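Local atomic coordinates of ThermoDBP-single stranded DNA binding protein (Thermoproteus tenax, PDB entry 3TEK), a protein that binds single-stranded DNA without a canonical binding fold and probably replaces the usual single-stranded DNA-binding protein in the Thermoproteales. Residues L110-E121 / W133-W143. Sequence-based numbering, arbitrary orientation.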
loop_
_atom_site.group_PDB
_atom_site.type_symbol
_atom_site.label_atom_id
_atom_site.label_comp_id
_atom_site.label_asym_id
_atom_site.label_seq_id
_atom_site.Cartn_x
_atom_site.Cartn_y
_atom_site.Cartn_z
ATOM N N LEU A 110 14.241 -13.791 7.525
ATOM C CA LEU A 110 13.849 -13.986 6.130
ATOM C C LEU A 110 15.105 -14.083 5.281
ATOM O O LEU A 110 16.126 -13.467 5.608
ATOM C CB LEU A 110 12.953 -12.840 5.618
ATOM C CG LEU A 110 11.674 -12.602 6.397
ATOM C CD1 LEU A 110 10.898 -11.425 5.790
ATOM C CD2 LEU A 110 10.844 -13.868 6.428
ATOM N N GLU A 111 15.015 -14.841 4.193
ATOM C CA GLU A 111 16.124 -15.001 3.257
ATOM C C GLU A 111 15.708 -14.597 1.832
ATOM O O GLU A 111 14.510 -14.533 1.506
ATOM C CB GLU A 111 16.627 -16.445 3.305
ATOM C CG GLU A 111 16.992 -16.885 4.740
ATOM C CD GLU A 111 17.825 -18.161 4.812
ATOM O OE1 GLU A 111 17.351 -19.212 4.326
ATOM O OE2 GLU A 111 18.943 -18.111 5.378
ATOM N N ARG A 112 16.699 -14.323 0.987
ATOM C CA ARG A 112 16.447 -13.989 -0.418
ATOM C C ARG A 112 15.542 -15.044 -1.036
ATOM O O ARG A 112 15.691 -16.237 -0.757
ATOM C CB ARG A 112 17.753 -13.927 -1.212
ATOM C CG ARG A 112 17.654 -13.098 -2.494
ATOM C CD ARG A 112 18.935 -13.201 -3.333
ATOM N NE ARG A 112 19.158 -12.011 -4.164
ATOM C CZ ARG A 112 20.196 -11.841 -4.984
ATOM N NH1 ARG A 112 21.134 -12.781 -5.097
ATOM N NH2 ARG A 112 20.301 -10.725 -5.700
ATOM N N GLY A 113 14.594 -14.603 -1.855
ATOM C CA GLY A 113 13.660 -15.511 -2.511
ATOM C C GLY A 113 12.472 -15.927 -1.658
ATOM O O GLY A 113 11.549 -16.581 -2.164
ATOM N N ASP A 114 12.467 -15.553 -0.378
ATOM C CA ASP A 114 11.325 -15.870 0.470
ATOM C C ASP A 114 10.043 -15.144 0.018
ATOM O O ASP A 114 10.079 -14.105 -0.650
ATOM C CB ASP A 114 11.620 -15.588 1.933
ATOM C CG ASP A 114 12.346 -16.738 2.617
ATOM O OD1 ASP A 114 12.518 -17.837 2.023
ATOM O OD2 ASP A 114 12.745 -16.536 3.777
ATOM N N ILE A 115 8.915 -15.742 0.354
ATOM C CA ILE A 115 7.613 -15.246 -0.072
ATOM C C ILE A 115 6.859 -14.755 1.146
ATOM O O ILE A 115 7.094 -15.237 2.252
ATOM C CB ILE A 115 6.820 -16.336 -0.793
ATOM C CG1 ILE A 115 7.562 -16.741 -2.044
ATOM C CG2 ILE A 115 5.476 -15.824 -1.236
ATOM C CD1 ILE A 115 7.796 -15.603 -2.990
ATOM N N PHE A 116 5.961 -13.789 0.935
ATOM C CA PHE A 116 5.237 -13.132 2.027
ATOM C C PHE A 116 4.062 -12.279 1.532
ATOM O O PHE A 116 3.937 -11.998 0.331
ATOM C CB PHE A 116 6.187 -12.232 2.834
ATOM C CG PHE A 116 6.824 -11.148 2.026
ATOM C CD1 PHE A 116 6.140 -9.949 1.764
ATOM C CD2 PHE A 116 8.093 -11.316 1.500
ATOM C CE1 PHE A 116 6.733 -8.943 0.989
ATOM C CE2 PHE A 116 8.692 -10.329 0.712
ATOM C CZ PHE A 116 8.029 -9.143 0.465
ATOM N N MET A 117 3.257 -11.802 2.450
ATOM C CA MET A 117 2.357 -10.731 2.141
ATOM C C MET A 117 2.293 -9.718 3.269
ATOM O O MET A 117 2.445 -10.052 4.415
ATOM C CB MET A 117 0.982 -11.256 1.791
ATOM C CG MET A 117 0.452 -12.224 2.735
ATOM S SD MET A 117 -1.014 -13.026 2.136
ATOM C CE MET A 117 -1.243 -14.157 3.439
ATOM N N ILE A 118 2.099 -8.471 2.928
ATOM C CA ILE A 118 2.016 -7.442 3.925
ATOM C C ILE A 118 0.615 -6.897 3.935
ATOM O O ILE A 118 0.064 -6.623 2.914
ATOM C CB ILE A 118 2.978 -6.334 3.597
ATOM C CG1 ILE A 118 4.387 -6.877 3.659
ATOM C CG2 ILE A 118 2.834 -5.181 4.537
ATOM C CD1 ILE A 118 5.379 -6.023 3.041
ATOM N N SER A 119 0.037 -6.765 5.105
ATOM C CA SER A 119 -1.212 -6.045 5.226
ATOM C C SER A 119 -0.933 -4.788 6.042
ATOM O O SER A 119 -0.219 -4.821 7.070
ATOM C CB SER A 119 -2.281 -6.866 5.915
ATOM O OG SER A 119 -1.926 -7.047 7.267
ATOM N N THR A 120 -1.492 -3.686 5.586
ATOM C CA THR A 120 -1.327 -2.427 6.298
ATOM C C THR A 120 -2.567 -1.565 6.136
ATOM O O THR A 120 -3.510 -1.937 5.434
ATOM C CB THR A 120 -0.056 -1.698 5.841
ATOM O OG1 THR A 120 0.210 -0.593 6.742
ATOM C CG2 THR A 120 -0.188 -1.252 4.376
ATOM N N GLU A 121 -2.590 -0.453 6.845
ATOM C CA GLU A 121 -3.689 0.498 6.762
ATOM C C GLU A 121 -3.174 1.867 6.384
ATOM O O GLU A 121 -2.115 2.285 6.853
ATOM C CB GLU A 121 -4.395 0.623 8.097
ATOM C CG GLU A 121 -5.109 -0.616 8.538
ATOM C CD GLU A 121 -6.165 -0.325 9.616
ATOM O OE1 GLU A 121 -6.322 0.848 10.068
ATOM O OE2 GLU A 121 -6.836 -1.289 9.994
ATOM N N TRP A 133 0.261 6.812 6.443
ATOM C CA TRP A 133 0.505 5.405 6.725
ATOM C C TRP A 133 0.204 5.146 8.204
ATOM O O TRP A 133 0.776 5.803 9.053
ATOM C CB TRP A 133 1.965 5.091 6.456
ATOM C CG TRP A 133 2.351 3.676 6.664
ATOM C CD1 TRP A 133 1.543 2.571 6.673
ATOM C CD2 TRP A 133 3.673 3.202 6.849
ATOM N NE1 TRP A 133 2.288 1.446 6.878
ATOM C CE2 TRP A 133 3.602 1.802 6.995
ATOM C CE3 TRP A 133 4.907 3.825 6.926
ATOM C CZ2 TRP A 133 4.724 1.014 7.202
ATOM C CZ3 TRP A 133 6.048 3.031 7.154
ATOM C CH2 TRP A 133 5.936 1.643 7.288
ATOM N N ASN A 134 -0.695 4.194 8.480
ATOM C CA ASN A 134 -1.034 3.756 9.839
ATOM C C ASN A 134 -0.095 2.608 10.177
ATOM O O ASN A 134 -0.505 1.445 10.157
ATOM C CB ASN A 134 -2.515 3.336 9.869
ATOM C CG ASN A 134 -3.091 3.172 11.278
ATOM O OD1 ASN A 134 -2.580 3.712 12.259
ATOM N ND2 ASN A 134 -4.209 2.435 11.364
ATOM N N ARG A 135 1.178 2.948 10.413
ATOM C CA ARG A 135 2.254 1.945 10.559
ATOM C C ARG A 135 1.964 0.924 11.647
ATOM O O ARG A 135 2.343 -0.238 11.512
ATOM C CB ARG A 135 3.629 2.568 10.921
ATOM C CG ARG A 135 4.010 3.843 10.205
ATOM N N ASP A 136 1.353 1.385 12.745
ATOM C CA ASP A 136 1.039 0.504 13.900
ATOM C C ASP A 136 0.215 -0.716 13.474
ATOM O O ASP A 136 0.271 -1.740 14.133
ATOM C CB ASP A 136 0.266 1.244 15.001
ATOM C CG ASP A 136 1.094 2.338 15.689
ATOM O OD1 ASP A 136 2.328 2.404 15.457
ATOM O OD2 ASP A 136 0.489 3.107 16.490
ATOM N N LYS A 137 -0.543 -0.599 12.379
ATOM C CA LYS A 137 -1.321 -1.745 11.869
ATOM C C LYS A 137 -0.626 -2.598 10.772
ATOM O O LYS A 137 -1.256 -3.420 10.128
ATOM C CB LYS A 137 -2.682 -1.246 11.381
ATOM C CG LYS A 137 -3.490 -0.533 12.453
ATOM C CD LYS A 137 -3.847 -1.475 13.603
ATOM C CE LYS A 137 -5.171 -1.096 14.220
ATOM N NZ LYS A 137 -5.736 -2.249 14.976
ATOM N N THR A 138 0.662 -2.416 10.557
ATOM C CA THR A 138 1.336 -3.150 9.504
ATOM C C THR A 138 1.643 -4.563 9.987
ATOM O O THR A 138 2.174 -4.720 11.074
ATOM C CB THR A 138 2.636 -2.449 9.099
ATOM O OG1 THR A 138 2.332 -1.113 8.679
ATOM C CG2 THR A 138 3.318 -3.187 7.951
ATOM N N GLN A 139 1.316 -5.584 9.200
ATOM C CA GLN A 139 1.656 -6.974 9.570
ATOM C C GLN A 139 2.144 -7.790 8.404
ATOM O O GLN A 139 1.777 -7.545 7.260
ATOM C CB GLN A 139 0.459 -7.669 10.195
ATOM C CG GLN A 139 0.330 -7.370 11.690
ATOM C CD GLN A 139 -1.087 -7.187 12.108
ATOM O OE1 GLN A 139 -1.939 -8.013 11.781
ATOM N NE2 GLN A 139 -1.367 -6.088 12.827
ATOM N N LEU A 140 3.001 -8.749 8.726
ATOM C CA LEU A 140 3.592 -9.638 7.755
ATOM C C LEU A 140 3.148 -11.056 8.012
ATOM O O LEU A 140 3.193 -11.557 9.152
ATOM C CB LEU A 140 5.105 -9.602 7.868
ATOM C CG LEU A 140 5.856 -10.334 6.767
ATOM C CD1 LEU A 140 5.984 -9.429 5.559
ATOM C CD2 LEU A 140 7.228 -10.827 7.283
ATOM N N ILE A 141 2.720 -11.714 6.951
ATOM C CA ILE A 141 2.604 -13.150 6.967
ATOM C C ILE A 141 3.650 -13.646 5.987
ATOM O O ILE A 141 3.781 -13.093 4.893
ATOM C CB ILE A 141 1.215 -13.624 6.556
ATOM C CG1 ILE A 141 0.206 -13.271 7.650
ATOM C CG2 ILE A 141 1.222 -15.173 6.349
ATOM C CD1 ILE A 141 0.301 -14.223 8.890
ATOM N N TYR A 142 4.406 -14.662 6.394
ATOM C CA TYR A 142 5.559 -15.126 5.610
ATOM C C TYR A 142 5.596 -16.652 5.562
ATOM O O TYR A 142 4.960 -17.310 6.364
ATOM C CB TYR A 142 6.867 -14.559 6.176
ATOM C CG TYR A 142 7.211 -15.013 7.574
ATOM C CD1 TYR A 142 8.109 -16.060 7.786
ATOM C CD2 TYR A 142 6.651 -14.398 8.689
ATOM C CE1 TYR A 142 8.429 -16.477 9.079
ATOM C CE2 TYR A 142 6.974 -14.813 9.996
ATOM C CZ TYR A 142 7.861 -15.851 10.174
ATOM O OH TYR A 142 8.187 -16.265 11.439
ATOM N N TRP A 143 6.323 -17.199 4.603
ATOM C CA TRP A 143 6.349 -18.643 4.389
ATOM C C TRP A 143 7.667 -19.231 4.922
ATOM O O TRP A 143 8.726 -18.698 4.666
ATOM C CB TRP A 143 6.146 -18.955 2.921
ATOM C CG TRP A 143 4.673 -19.049 2.508
ATOM C CD1 TRP A 143 3.987 -20.187 2.181
ATOM C CD2 TRP A 143 3.737 -17.970 2.368
ATOM N NE1 TRP A 143 2.680 -19.887 1.850
ATOM C CE2 TRP A 143 2.500 -18.535 1.959
ATOM C CE3 TRP A 143 3.825 -16.592 2.528
ATOM C CZ2 TRP A 143 1.354 -17.762 1.735
ATOM C CZ3 TRP A 143 2.680 -15.820 2.304
ATOM C CH2 TRP A 143 1.464 -16.416 1.902
#
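Met117 pairs with Ile141, and Ser119 with Gln139, as hydrogen-bonded pairs of the hairpin of strands 116-124 and 131-142. The hairpin belongs to a four-stranded antiparallel sheet, with 131-142 outermost within the chain. Two backbone bonds close each pair; Gln139 N to Ser119 O is 2.7 Å. Near residues 136 and 137 the second strand turns a corner, and side-chain bonds join the backbone bonding. Glu121 can be followed outward. Glu121 CB lies 3.7 Å from Asn134 CB. Glu121 CG packs on Lys137 CB at 3.8 Å. Glu121 CD lies by Asn134 ND2 and Lys137 CG. The side chain runs extended (chi2 -161°) and carries Glu121 OE1 to Asn134 ND2, 2.9 Å away. OE1 lies in the amide plane; ND2 sits above the carboxylate plane. OE2 has a long, weak ion pair with Arg29. Asn134 N donates to Glu121 O. Thr120 OG1 accepts from Trp133 NE1 at 2.9 Å, in the indole plane. Arg135 CG covers one indole face, and helix 83-108 packs on the same side chain. Leu140 CD1 meets Ile118 CG1 at 3.6 Å. At the far end Met117 CE reaches Trp143 CH2, 3.8 Å away. Regular backbone pairs hold the straight part; past the corner one backbone bond and two side-chain bonds, bent at 136° (Asn134) and 143° (Trp133), link the strands.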